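Local coordinates for protein arylmalonate decarboxylase (Bordetella bronchiseptica, PDB 3IXL) that catalyses the decarboxylation of 2-aryl-2-methylmalonates, releasing carbon dioxide and yielding 2-arylpropionates, at residues A84-A87 against A88-A92; I127-V130 against N131-A135; L167-L170 against C171-F175; E176-P179 against D180-G183. The protein carries 2 engineered substitutions. One frame throughout, in Å; residues are numbered along the deposited sequence.

Interactions 1, 2 and 3 each follow about two turns of a different helix, whereas interaction 4 is a beta turn leading from the helix of interaction 3 into strand 183-187. Interaction 3 is the most buried, although its helix carries an aspartate-arginine pair on its outer side; interactions 1, 2 and 4 are partly exposed. Interactions 2 and 3 share the i to i+4 salt bridge, while interactions 1 and 4 share a hydroxyl returning to a backbone carbonyl. Of the three helical contacts, interaction 2 comes closest to the bound 2-phenylacetic acid. Interactions 3 and 4 touch through F175 CE2 and S181 O, 3.6 Å apart, whereas 1 and 3 lie on opposite sides of the chain's centre.

Interaction 1: A84-A87 against A88-A92; sequences AFNA and ALTVA
F85 with L89 and N86 with T90 are i to i+4 contacts, each spanning one turn, in helix 83-97, which lies in the chain between the parallel strands 67-72 and 101-103. The first pair is apolar. L89 CD2 comes to 4.0 Å from F85 CE2 at the rim of the ring, and L89 CB lies over one ring face, displaced toward that rim. The phenyl reaches this place because its CG stands anti to the backbone N (chi1 177°), which carries the ring out beside the helix, where both side chains also rest on I52. A flat ring and a branched aliphatic chain suit this partly covered flank, and R81 adds a cation-pi contact to the same ring.

The second pair is polar. T90 OG1 donates to N86 O at 2.8 Å, while T90 N reaches the same oxygen at 3.1 Å. The two donors arrive from opposite faces of the carbonyl plane, so one residue grips this oxygen twice. With OG1 beside its own backbone N (chi1 -56°), the threonine hydroxyl is directed back along the helix. The amide end of N86, a buried polar group, is bonded instead to T103 through OD1 and to T106 through ND2, which fastens the helix to the end of strand 101-103 and the start of helix 104-114. A84, A87 and A88 are small residues fit for the exposed side, where V91 N bonds to A87 O at 3.0 Å. Such a threonine, its hydroxyl returned to the carbonyl four residues earlier, is a familiar feature of alpha-helices.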
ATOM      1  N   ALA A  84      -2.237   8.572 -14.219  1.00  8.36           N
ATOM      2  CA  ALA A  84      -2.730   7.937 -15.440  1.00  8.31           C
ATOM      3  C   ALA A  84      -2.164   6.524 -15.586  1.00  8.08           C
ATOM      4  O   ALA A  84      -2.888   5.604 -15.983  1.00  8.68           O
ATOM      5  CB  ALA A  84      -2.402   8.761 -16.677  1.00  8.88           C
ATOM      6  N   PHE A  85      -0.882   6.340 -15.272  1.00  7.76           N
ATOM      7  CA  PHE A  85      -0.287   5.006 -15.416  1.00  7.44           C
ATOM      8  C   PHE A  85      -0.854   4.019 -14.396  1.00  7.33           C
ATOM      9  O   PHE A  85      -1.082   2.860 -14.716  1.00  7.69           O
ATOM     10  CB  PHE A  85       1.243   5.024 -15.346  1.00  7.81           C
ATOM     11  CG  PHE A  85       1.862   3.654 -15.409  1.00  7.34           C
ATOM     12  CD1 PHE A  85       1.901   2.952 -16.604  1.00  8.99           C
ATOM     13  CD2 PHE A  85       2.375   3.057 -14.261  1.00  8.84           C
ATOM     14  CE1 PHE A  85       2.453   1.681 -16.662  1.00  9.18           C
ATOM     15  CE2 PHE A  85       2.935   1.789 -14.309  1.00  9.37           C
ATOM     16  CZ  PHE A  85       2.965   1.091 -15.513  1.00  9.15           C
ATOM     17  N   ASN A  86      -1.078   4.471 -13.168  1.00  6.88           N
ATOM     18  CA  ASN A  86      -1.744   3.628 -12.184  1.00  6.97           C
ATOM     19  C   ASN A  86      -3.065   3.103 -12.742  1.00  7.57           C
ATOM     20  O   ASN A  86      -3.348   1.901 -12.680  1.00  7.50           O
ATOM     21  CB  ASN A  86      -1.955   4.396 -10.875  1.00  6.72           C
ATOM     22  CG  ASN A  86      -2.618   3.550  -9.809  1.00  7.59           C
ATOM     23  OD1 ASN A  86      -2.160   2.441  -9.503  1.00  7.57           O
ATOM     24  ND2 ASN A  86      -3.696   4.061  -9.239  1.00  8.87           N
ATOM     25  N   ALA A  87      -3.850   3.995 -13.338  1.00  7.75           N
ATOM     26  CA  ALA A  87      -5.140   3.607 -13.908  1.00  8.64           C
ATOM     27  C   ALA A  87      -4.970   2.675 -15.116  1.00  9.06           C
ATOM     28  O   ALA A  87      -5.686   1.676 -15.229  1.00  9.70           O
ATOM     29  CB  ALA A  87      -5.936   4.853 -14.297  1.00  8.89           C
ATOM     30  N   ALA A  88      -4.021   2.997 -16.002  1.00  8.54           N
ATOM     31  CA  ALA A  88      -3.812   2.215 -17.224  1.00  8.49           C
ATOM     32  C   ALA A  88      -3.296   0.815 -16.921  1.00  8.44           C
ATOM     33  O   ALA A  88      -3.687  -0.162 -17.566  1.00  8.74           O
ATOM     34  CB  ALA A  88      -2.866   2.934 -18.171  1.00  8.87           C
ATOM     35  N   LEU A  89      -2.407   0.724 -15.938  1.00  8.24           N
ATOM     36  CA  LEU A  89      -1.893  -0.569 -15.508  1.00  8.88           C
ATOM     37  C   LEU A  89      -3.017  -1.433 -14.939  1.00  8.76           C
ATOM     38  O   LEU A  89      -3.087  -2.631 -15.236  1.00  8.36           O
ATOM     39  CB  LEU A  89      -0.769  -0.388 -14.481  1.00  9.51           C
ATOM     40  CG  LEU A  89      -0.116  -1.678 -13.984  1.00 10.57           C
ATOM     41  CD1 LEU A  89       0.515  -2.451 -15.131  1.00 11.74           C
ATOM     42  CD2 LEU A  89       0.925  -1.353 -12.922  1.00 10.58           C
ATOM     43  N   THR A  90      -3.896  -0.831 -14.141  1.00  8.22           N
ATOM     44  CA  THR A  90      -5.048  -1.548 -13.599  1.00  8.29           C
ATOM     45  C   THR A  90      -5.925  -2.110 -14.714  1.00  8.75           C
ATOM     46  O   THR A  90      -6.333  -3.272 -14.663  1.00  8.50           O
ATOM     47  CB  THR A  90      -5.883  -0.649 -12.678  1.00  8.69           C
ATOM     48  OG1 THR A  90      -5.034  -0.120 -11.646  1.00  9.26           O
ATOM     49  CG2 THR A  90      -7.024  -1.443 -12.031  1.00  9.95           C
ATOM     50  N   VAL A  91      -6.199  -1.282 -15.721  1.00  8.86           N
ATOM     51  CA  VAL A  91      -7.021  -1.694 -16.853  1.00  9.52           C
ATOM     52  C   VAL A  91      -6.355  -2.831 -17.622  1.00  8.85           C
ATOM     53  O   VAL A  91      -7.035  -3.782 -18.026  1.00  8.81           O
ATOM     54  CB  VAL A  91      -7.336  -0.499 -17.790  1.00 10.14           C
ATOM     55  CG1 VAL A  91      -7.923  -0.985 -19.123  1.00 12.03           C
ATOM     56  CG2 VAL A  91      -8.290   0.452 -17.109  1.00 12.72           C
ATOM     57  N   ALA A  92      -5.041  -2.741 -17.823  1.00  8.58           N
ATOM     58  CA  ALA A  92      -4.298  -3.801 -18.512  1.00  8.79           C
ATOM     59  C   ALA A  92      -4.382  -5.121 -17.759  1.00  9.29           C
ATOM     60  O   ALA A  92      -4.561  -6.177 -18.364  1.00  9.60           O
ATOM     61  CB  ALA A  92      -2.851  -3.401 -18.737  1.00  9.28           C
TER

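Interaction 2: I127-V130 against N131-A135; sequences IDDV and NERLA
D128 and D129, with N131 and R133, form the first turns of helix 128-140, the helix of a beta-alpha-beta unit that runs from strand 119-124 to strand 144-145; I127 occupies its N-cap position. N131 turns back toward the start of the helix. Its ND2 donates to D128 OD1 at 3.0 Å with an N-H...O angle of 166°. The acceptor lies in the plane of the amide and uses its anti lone pair, and the amide and carboxylate planes stand 60° apart. Asparagine suits this buried place because it both gives and accepts: ND2 also bonds to Y126 O, and OD1 to T124 OG1, so one amide ties the helix to the chain that leads into it. D128 OD1 has a further partner in the modified cysteine at position 148.

On another side of the same turns, R133 NE donates to D129 OD1 at 3.1 Å in a nearly straight bond, with the oxygen close to the guanidinium plane but approached from above the plane of its own carboxylate. NH2 adds a weak bond to D129 OD2 at 3.2 Å. The arginine chain, extended from CG to NE, spans the turn, and its NH1 bonds to Y80 O. Water 1 lies within hydrogen-bonding distance of both D129 OD1 and E132 OE2, which are 4.6 Å apart, and probably eases their repulsion, though it has more acceptors in reach than protons to give. Two aspartates in the first turn also probably interact favourably with the helix dipole.

Inward, V130 packs against P45 and Y48 of helix 45-51 and against S76 and F79 of helix 75-79, while L134 meets F79 and reaches L185 and S187 on strand 183-187.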
ATOM      1  N   ILE A 127      13.626   7.090  -0.678  1.00  7.68           N
ATOM      2  CA  ILE A 127      14.498   8.205  -1.096  1.00  8.52           C
ATOM      3  C   ILE A 127      13.670   9.276  -1.820  1.00  8.68           C
ATOM      4  O   ILE A 127      12.547   9.016  -2.262  1.00  9.26           O
ATOM      5  CB  ILE A 127      15.712   7.744  -1.956  1.00  8.39           C
ATOM      6  CG1 ILE A 127      15.262   7.058  -3.253  1.00  9.52           C
ATOM      7  CG2 ILE A 127      16.620   6.821  -1.130  1.00  9.58           C
ATOM      8  CD1 ILE A 127      16.416   6.789  -4.252  1.00 10.25           C
ATOM      9  N   ASP A 128      14.233  10.471  -1.960  1.00  9.15           N
ATOM     10  CA  ASP A 128      13.439  11.632  -2.346  1.00 10.06           C
ATOM     11  C   ASP A 128      12.881  11.666  -3.762  1.00  9.79           C
ATOM     12  O   ASP A 128      11.832  12.272  -3.978  1.00 10.26           O
ATOM     13  CB  ASP A 128      14.167  12.937  -2.005  1.00 10.89           C
ATOM     14  CG  ASP A 128      14.063  13.288  -0.534  1.00 13.16           C
ATOM     15  OD1 ASP A 128      13.198  12.714   0.182  1.00 13.88           O
ATOM     16  OD2 ASP A 128      14.847  14.150  -0.080  1.00 15.49           O
ATOM     17  N   ASP A 129      13.534  11.008  -4.717  1.00  9.94           N
ATOM     18  CA  ASP A 129      12.937  10.937  -6.057  1.00 10.45           C
ATOM     19  C   ASP A 129      11.584  10.244  -5.955  1.00  9.88           C
ATOM     20  O   ASP A 129      10.611  10.677  -6.571  1.00 10.42           O
ATOM     21  CB  ASP A 129      13.840  10.203  -7.055  1.00 11.18           C
ATOM     22  CG  ASP A 129      13.269  10.186  -8.481  1.00 13.42           C
ATOM     23  OD1 ASP A 129      12.508  11.101  -8.855  1.00 19.12           O
ATOM     24  OD2 ASP A 129      13.609   9.246  -9.221  1.00 19.63           O
ATOM     25  N   VAL A 130      11.535   9.168  -5.177  1.00  8.81           N
ATOM     26  CA  VAL A 130      10.290   8.439  -4.981  1.00  8.22           C
ATOM     27  C   VAL A 130       9.289   9.278  -4.161  1.00  7.41           C
ATOM     28  O   VAL A 130       8.102   9.312  -4.487  1.00  7.64           O
ATOM     29  CB  VAL A 130      10.551   7.054  -4.361  1.00  8.23           C
ATOM     30  CG1 VAL A 130       9.243   6.304  -4.121  1.00  7.64           C
ATOM     31  CG2 VAL A 130      11.453   6.222  -5.276  1.00  9.50           C
ATOM     32  N   ASN A 131       9.768   9.994  -3.133  1.00  7.45           N
ATOM     33  CA  ASN A 131       8.894  10.882  -2.363  1.00  7.74           C
ATOM     34  C   ASN A 131       8.262  11.995  -3.193  1.00  7.89           C
ATOM     35  O   ASN A 131       7.090  12.319  -3.007  1.00  7.87           O
ATOM     36  CB  ASN A 131       9.638  11.467  -1.162  1.00  7.69           C
ATOM     37  CG  ASN A 131      10.027  10.409  -0.163  1.00  8.49           C
ATOM     38  OD1 ASN A 131       9.267   9.463   0.063  1.00  8.61           O
ATOM     39  ND2 ASN A 131      11.218  10.539   0.431  1.00  9.50           N
ATOM     40  N   GLU A 132       9.040  12.559  -4.119  1.00  8.58           N
ATOM     41  CA  GLU A 132       8.537  13.591  -5.020  1.00 10.23           C
ATOM     42  C   GLU A 132       7.449  13.026  -5.921  1.00  8.80           C
ATOM     43  O   GLU A 132       6.429  13.671  -6.148  1.00 10.07           O
ATOM     44  CB  GLU A 132       9.668  14.171  -5.871  1.00 10.18           C
ATOM     45  CG  GLU A 132      10.637  15.045  -5.095  1.00 13.51           C
ATOM     46  CD  GLU A 132      11.752  15.622  -5.959  1.00 15.23           C
ATOM     47  OE1 GLU A 132      12.611  16.342  -5.402  1.00 22.35           O
ATOM     48  OE2 GLU A 132      11.775  15.374  -7.184  1.00 20.73           O
ATOM     49  N   ARG A 133       7.666  11.807  -6.419  1.00  7.70           N
ATOM     50  CA  ARG A 133       6.680  11.151  -7.274  1.00  7.64           C
ATOM     51  C   ARG A 133       5.398  10.829  -6.510  1.00  7.48           C
ATOM     52  O   ARG A 133       4.296  10.962  -7.048  1.00  8.19           O
ATOM     53  CB  ARG A 133       7.275   9.889  -7.902  1.00  7.47           C
ATOM     54  CG  ARG A 133       8.384  10.187  -8.921  1.00  7.99           C
ATOM     55  CD  ARG A 133       9.186   8.940  -9.238  1.00  7.90           C
ATOM     56  NE  ARG A 133      10.406   9.199 -10.009  1.00  9.20           N
ATOM     57  CZ  ARG A 133      10.613   8.811 -11.262  1.00  8.93           C
ATOM     58  NH1 ARG A 133       9.683   8.149 -11.941  1.00  9.52           N
ATOM     59  NH2 ARG A 133      11.776   9.093 -11.834  1.00 10.03           N
ATOM     60  N   LEU A 134       5.534  10.433  -5.245  1.00  7.25           N
ATOM     61  CA  LEU A 134       4.377  10.210  -4.396  1.00  7.36           C
ATOM     62  C   LEU A 134       3.585  11.503  -4.231  1.00  7.49           C
ATOM     63  O   LEU A 134       2.370  11.515  -4.438  1.00  7.90           O
ATOM     64  CB  LEU A 134       4.809   9.663  -3.030  1.00  6.82           C
ATOM     65  CG  LEU A 134       3.710   9.508  -1.970  1.00  6.91           C
ATOM     66  CD1 LEU A 134       2.588   8.605  -2.441  1.00  7.25           C
ATOM     67  CD2 LEU A 134       4.280   9.000  -0.649  1.00  7.13           C
ATOM     68  N   ALA A 135       4.266  12.595  -3.880  1.00  7.86           N
ATOM     69  CA  ALA A 135       3.582  13.887  -3.734  1.00  8.16           C
ATOM     70  C   ALA A 135       2.872  14.325  -5.011  1.00  8.34           C
ATOM     71  O   ALA A 135       1.735  14.816  -4.953  1.00  8.93           O
ATOM     72  CB  ALA A 135       4.553  14.965  -3.256  1.00  7.85           C
TER
HETATM   73  O   HOH W   1      11.000  13.252  -8.899  1.00 34.70           O

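Interaction 3: L167-L170 against C171-F175; sequences LVDL and CVRAF
C171, one turn beyond L167, continues helix 164-176, an amphipathic helix that packs against strands 119-124 and 183-187 of a parallel sheet and against helix 196-204. Its amide donates to L167 O at 3.1 Å. A small sulfur-bearing side chain suits the buried side facing the sheet, touching A123, I184 and L186, with V200 of the neighbouring helix close by. V172 follows, bonding through its N to V168 O. CG2 lies 4.3 Å from V168 CG1, a loose aliphatic contact between two beta-branched residues.

R173 carries the polar side of the helix. NE gives D169 OD2 a nearly straight hydrogen bond of 2.8 Å, part of a salt bridge. The oxygen lies in the guanidinium plane, at its edge, yet the donor approaches from above the carboxylate plane; the two flat groups are 37° apart. The bend at chi3 (-67°) brings the guanidinium back over the preceding turn, and D169 meets it with its CG anti to the backbone N. Water 2 completes a small ring by donating to the same OD2 while accepting from R173 NH2. L170 CD1 approaches NH2 obliquely at 3.8 Å, so the guanidinium end also lies against a methyl of this leucine, whose side chain touches R149 and A123. An aspartate and an arginine four residues apart suit this outward side, where charges can pair along the helix.

A174 returns to the sheltered side, its N bonded to L170 O. F175 turns its ring toward I184 and L204, while its backbone N donates to C171 O at 2.9 Å.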
ATOM      1  N   LEU A 167       8.842   3.743  13.433  1.00  6.63           N
ATOM      2  CA  LEU A 167       7.733   4.123  12.561  1.00  6.58           C
ATOM      3  C   LEU A 167       6.749   5.073  13.249  1.00  6.75           C
ATOM      4  O   LEU A 167       6.254   6.017  12.629  1.00  6.68           O
ATOM      5  CB  LEU A 167       7.003   2.875  12.052  1.00  7.30           C
ATOM      6  CG  LEU A 167       7.840   1.964  11.152  1.00  8.22           C
ATOM      7  CD1 LEU A 167       7.143   0.639  10.929  1.00 10.78           C
ATOM      8  CD2 LEU A 167       8.157   2.669   9.823  1.00 11.01           C
ATOM      9  N   VAL A 168       6.485   4.841  14.535  1.00  6.78           N
ATOM     10  CA  VAL A 168       5.637   5.762  15.288  1.00  6.92           C
ATOM     11  C   VAL A 168       6.265   7.162  15.291  1.00  6.91           C
ATOM     12  O   VAL A 168       5.596   8.166  15.050  1.00  7.90           O
ATOM     13  CB  VAL A 168       5.403   5.282  16.752  1.00  6.96           C
ATOM     14  CG1 VAL A 168       4.741   6.383  17.602  1.00  7.20           C
ATOM     15  CG2 VAL A 168       4.567   4.001  16.770  1.00  7.60           C
ATOM     16  N   ASP A 169       7.560   7.213  15.581  1.00  7.19           N
ATOM     17  CA  ASP A 169       8.275   8.481  15.617  1.00  8.27           C
ATOM     18  C   ASP A 169       8.294   9.178  14.251  1.00  8.04           C
ATOM     19  O   ASP A 169       8.156  10.402  14.172  1.00  8.63           O
ATOM     20  CB  ASP A 169       9.699   8.258  16.109  1.00  8.81           C
ATOM     21  CG  ASP A 169      10.523   9.507  16.046  1.00 10.19           C
ATOM     22  OD1 ASP A 169      10.278  10.407  16.878  1.00 11.90           O
ATOM     23  OD2 ASP A 169      11.397   9.589  15.156  1.00 12.35           O
ATOM     24  N   LEU A 170       8.471   8.405  13.179  1.00  7.48           N
ATOM     25  CA  LEU A 170       8.443   8.965  11.827  1.00  7.67           C
ATOM     26  C   LEU A 170       7.109   9.655  11.524  1.00  7.52           C
ATOM     27  O   LEU A 170       7.074  10.756  10.974  1.00  8.01           O
ATOM     28  CB  LEU A 170       8.689   7.852  10.816  1.00  7.74           C
ATOM     29  CG  LEU A 170       8.843   8.264   9.351  1.00  7.67           C
ATOM     30  CD1 LEU A 170      10.157   9.014   9.119  1.00  8.25           C
ATOM     31  CD2 LEU A 170       8.766   7.021   8.459  1.00  8.24           C
ATOM     32  N   CYS A 171       6.012   8.993  11.875  1.00  7.63           N
ATOM     33  CA  CYS A 171       4.680   9.569  11.683  1.00  8.00           C
ATOM     34  C   CYS A 171       4.469  10.829  12.508  1.00  8.20           C
ATOM     35  O   CYS A 171       3.939  11.819  11.995  1.00  8.35           O
ATOM     36  CB  CYS A 171       3.612   8.548  12.045  1.00  8.18           C
ATOM     37  SG  CYS A 171       3.469   7.172  10.881  1.00  7.66           S
ATOM     38  N   VAL A 172       4.881  10.779  13.773  1.00  8.59           N
ATOM     39  CA  VAL A 172       4.719  11.931  14.658  1.00  9.43           C
ATOM     40  C   VAL A 172       5.536  13.119  14.137  1.00  9.60           C
ATOM     41  O   VAL A 172       5.019  14.241  14.069  1.00 10.51           O
ATOM     42  CB  VAL A 172       5.080  11.586  16.119  1.00  9.32           C
ATOM     43  CG1 VAL A 172       5.063  12.849  16.986  1.00  9.75           C
ATOM     44  CG2 VAL A 172       4.119  10.554  16.685  1.00  9.65           C
ATOM     45  N   ARG A 173       6.789  12.876  13.734  1.00  9.84           N
ATOM     46  CA  ARG A 173       7.625  13.965  13.198  1.00 10.67           C
ATOM     47  C   ARG A 173       7.054  14.548  11.898  1.00 10.45           C
ATOM     48  O   ARG A 173       7.043  15.763  11.705  1.00 10.80           O
ATOM     49  CB  ARG A 173       9.083  13.534  13.034  1.00 10.94           C
ATOM     50  CG  ARG A 173       9.812  13.350  14.371  1.00 11.99           C
ATOM     51  CD  ARG A 173      11.308  13.116  14.209  1.00 12.70           C
ATOM     52  NE  ARG A 173      11.635  11.842  13.572  1.00 15.26           N
ATOM     53  CZ  ARG A 173      12.075  11.719  12.322  1.00 17.39           C
ATOM     54  NH1 ARG A 173      12.246  12.801  11.566  1.00 18.50           N
ATOM     55  NH2 ARG A 173      12.348  10.521  11.820  1.00 18.31           N
ATOM     56  N   ALA A 174       6.535  13.692  11.021  1.00 10.28           N
ATOM     57  CA  ALA A 174       5.914  14.166   9.777  1.00 10.78           C
ATOM     58  C   ALA A 174       4.688  15.031  10.058  1.00 11.15           C
ATOM     59  O   ALA A 174       4.485  16.071   9.429  1.00 11.48           O
ATOM     60  CB  ALA A 174       5.545  12.988   8.881  1.00 10.36           C
ATOM     61  N   PHE A 175       3.872  14.596  11.013  1.00 11.92           N
ATOM     62  CA  PHE A 175       2.684  15.346  11.391  1.00 12.67           C
ATOM     63  C   PHE A 175       3.038  16.668  12.069  1.00 13.70           C
ATOM     64  O   PHE A 175       2.383  17.680  11.829  1.00 13.98           O
ATOM     65  CB  PHE A 175       1.784  14.506  12.302  1.00 12.97           C
ATOM     66  CG  PHE A 175       0.479  15.172  12.634  1.00 12.74           C
ATOM     67  CD1 PHE A 175       0.281  15.758  13.885  1.00 13.64           C
ATOM     68  CD2 PHE A 175      -0.546  15.232  11.691  1.00 13.09           C
ATOM     69  CE1 PHE A 175      -0.930  16.378  14.191  1.00 14.53           C
ATOM     70  CE2 PHE A 175      -1.754  15.859  11.994  1.00 14.39           C
ATOM     71  CZ  PHE A 175      -1.942  16.424  13.242  1.00 14.07           C
TER
HETATM   72  O   HOH W   2      11.884   7.846  13.149  1.00 12.08           O

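Interaction 4: E176-P179 against D180-G183; sequences EAAP and DSDG
A178 and S181 close a type I beta turn, with P179 and D180 at its two middle positions, that takes the chain from the end of helix 164-176 to strand 183-187. D180, the residue most covered here, sits at the third position of the turn. Its side chain, with chi1 63°, takes the crowded position between the backbone N and the carbonyl carbon. The carboxylate serves a partner outside the turn: OD1 forms a salt bridge with R119, at the beginning of strand 119-124, so an acidic residue suits this exposed place.

P179 holds the second position, where its ring fixes phi at -75°, close to what a type I turn requires there. It also has no N-H to offer, which costs nothing at this position, since the turn is closed by the amide of S181.

A178 supplies the oxygen on which the turn closes. S181 N donates to A178 O at 3.1 Å, coming in 39° above the carbonyl plane, and S181 OG reinforces it at 2.7 Å. The hydroxyl comes closer to the carbonyl plane than the amide does, and one carbonyl accepts twice from a single residue. Serine fits here because its hydroxyl also bonds to T146 OG1, linking the turn to the loop beyond strand 144-145, while A178 CB lies 3.5 Å from S181 OG, the small methyl packing beside the hydroxyl. Water 3 bridges the backbone of the turn, donating to P179 O at 3.0 Å and to S181 O at 2.9 Å.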
ATOM      1  N   GLU A 176       4.063  16.655  12.915  1.00 14.43           N
ATOM      2  CA  GLU A 176       4.454  17.868  13.645  1.00 15.64           C
ATOM      3  C   GLU A 176       5.023  18.922  12.706  1.00 15.80           C
ATOM      4  O   GLU A 176       5.046  20.110  13.044  1.00 16.40           O
ATOM      5  CB  GLU A 176       5.428  17.545  14.777  1.00 15.73           C
ATOM      6  CG  GLU A 176       4.744  16.910  15.983  1.00 16.41           C
ATOM      7  CD  GLU A 176       5.707  16.495  17.091  1.00 18.03           C
ATOM      8  OE1 GLU A 176       5.222  16.232  18.212  1.00 22.16           O
ATOM      9  OE2 GLU A 176       6.932  16.419  16.848  1.00 21.20           O
ATOM     10  N   ALA A 177       5.473  18.488  11.531  1.00 15.59           N
ATOM     11  CA  ALA A 177       5.898  19.411  10.474  1.00 16.14           C
ATOM     12  C   ALA A 177       4.727  20.135   9.789  1.00 16.69           C
ATOM     13  O   ALA A 177       4.938  21.141   9.102  1.00 17.59           O
ATOM     14  CB  ALA A 177       6.762  18.691   9.442  1.00 16.18           C
ATOM     15  N   ALA A 178       3.507  19.624   9.978  1.00 16.31           N
ATOM     16  CA  ALA A 178       2.278  20.223   9.434  1.00 16.42           C
ATOM     17  C   ALA A 178       1.085  19.774  10.286  1.00 16.68           C
ATOM     18  O   ALA A 178       0.287  18.934   9.856  1.00 15.97           O
ATOM     19  CB  ALA A 178       2.082  19.825   7.967  1.00 16.72           C
ATOM     20  N   PRO A 179       0.966  20.325  11.512  1.00 16.62           N
ATOM     21  CA  PRO A 179       0.025  19.795  12.509  1.00 16.99           C
ATOM     22  C   PRO A 179      -1.450  20.126  12.278  1.00 16.79           C
ATOM     23  O   PRO A 179      -2.291  19.722  13.081  1.00 17.43           O
ATOM     24  CB  PRO A 179       0.531  20.401  13.823  1.00 17.02           C
ATOM     25  CG  PRO A 179       1.200  21.663  13.417  1.00 17.33           C
ATOM     26  CD  PRO A 179       1.731  21.479  12.029  1.00 17.28           C
ATOM     27  N   ASP A 180      -1.764  20.844  11.199  1.00 16.39           N
ATOM     28  CA  ASP A 180      -3.156  21.051  10.814  1.00 16.67           C
ATOM     29  C   ASP A 180      -3.563  20.133   9.656  1.00 16.42           C
ATOM     30  O   ASP A 180      -4.556  20.382   8.972  1.00 17.11           O
ATOM     31  CB  ASP A 180      -3.438  22.531  10.499  1.00 17.19           C
ATOM     32  CG  ASP A 180      -2.635  23.054   9.325  1.00 18.82           C
ATOM     33  OD1 ASP A 180      -1.776  22.319   8.791  1.00 20.33           O
ATOM     34  OD2 ASP A 180      -2.861  24.220   8.933  1.00 21.73           O
ATOM     35  N   SER A 181      -2.784  19.071   9.449  1.00 14.97           N
ATOM     36  CA  SER A 181      -3.106  18.044   8.451  1.00 13.41           C
ATOM     37  C   SER A 181      -4.283  17.176   8.909  1.00 12.69           C
ATOM     38  O   SER A 181      -4.560  17.073  10.109  1.00 12.49           O
ATOM     39  CB  SER A 181      -1.881  17.159   8.188  1.00 13.11           C
ATOM     40  OG  SER A 181      -0.809  17.907   7.637  1.00 13.38           O
ATOM     41  N   ASP A 182      -4.968  16.553   7.953  1.00 11.73           N
ATOM     42  CA  ASP A 182      -6.136  15.714   8.256  1.00 11.45           C
ATOM     43  C   ASP A 182      -5.743  14.305   8.677  1.00 10.79           C
ATOM     44  O   ASP A 182      -6.505  13.623   9.350  1.00 11.44           O
ATOM     45  CB  ASP A 182      -7.060  15.588   7.038  1.00 11.87           C
ATOM     46  CG  ASP A 182      -7.618  16.907   6.563  1.00 12.85           C
ATOM     47  OD1 ASP A 182      -7.909  17.781   7.412  1.00 15.57           O
ATOM     48  OD2 ASP A 182      -7.798  17.053   5.334  1.00 13.17           O
ATOM     49  N   GLY A 183      -4.566  13.862   8.247  1.00  9.66           N
ATOM     50  CA  GLY A 183      -4.140  12.491   8.491  1.00  8.61           C
ATOM     51  C   GLY A 183      -2.755  12.260   7.948  1.00  7.98           C
ATOM     52  O   GLY A 183      -2.100  13.180   7.464  1.00  8.31           O
TER
HETATM   53  O   HOH W   3      -4.936  18.261  12.705  1.00 33.07           O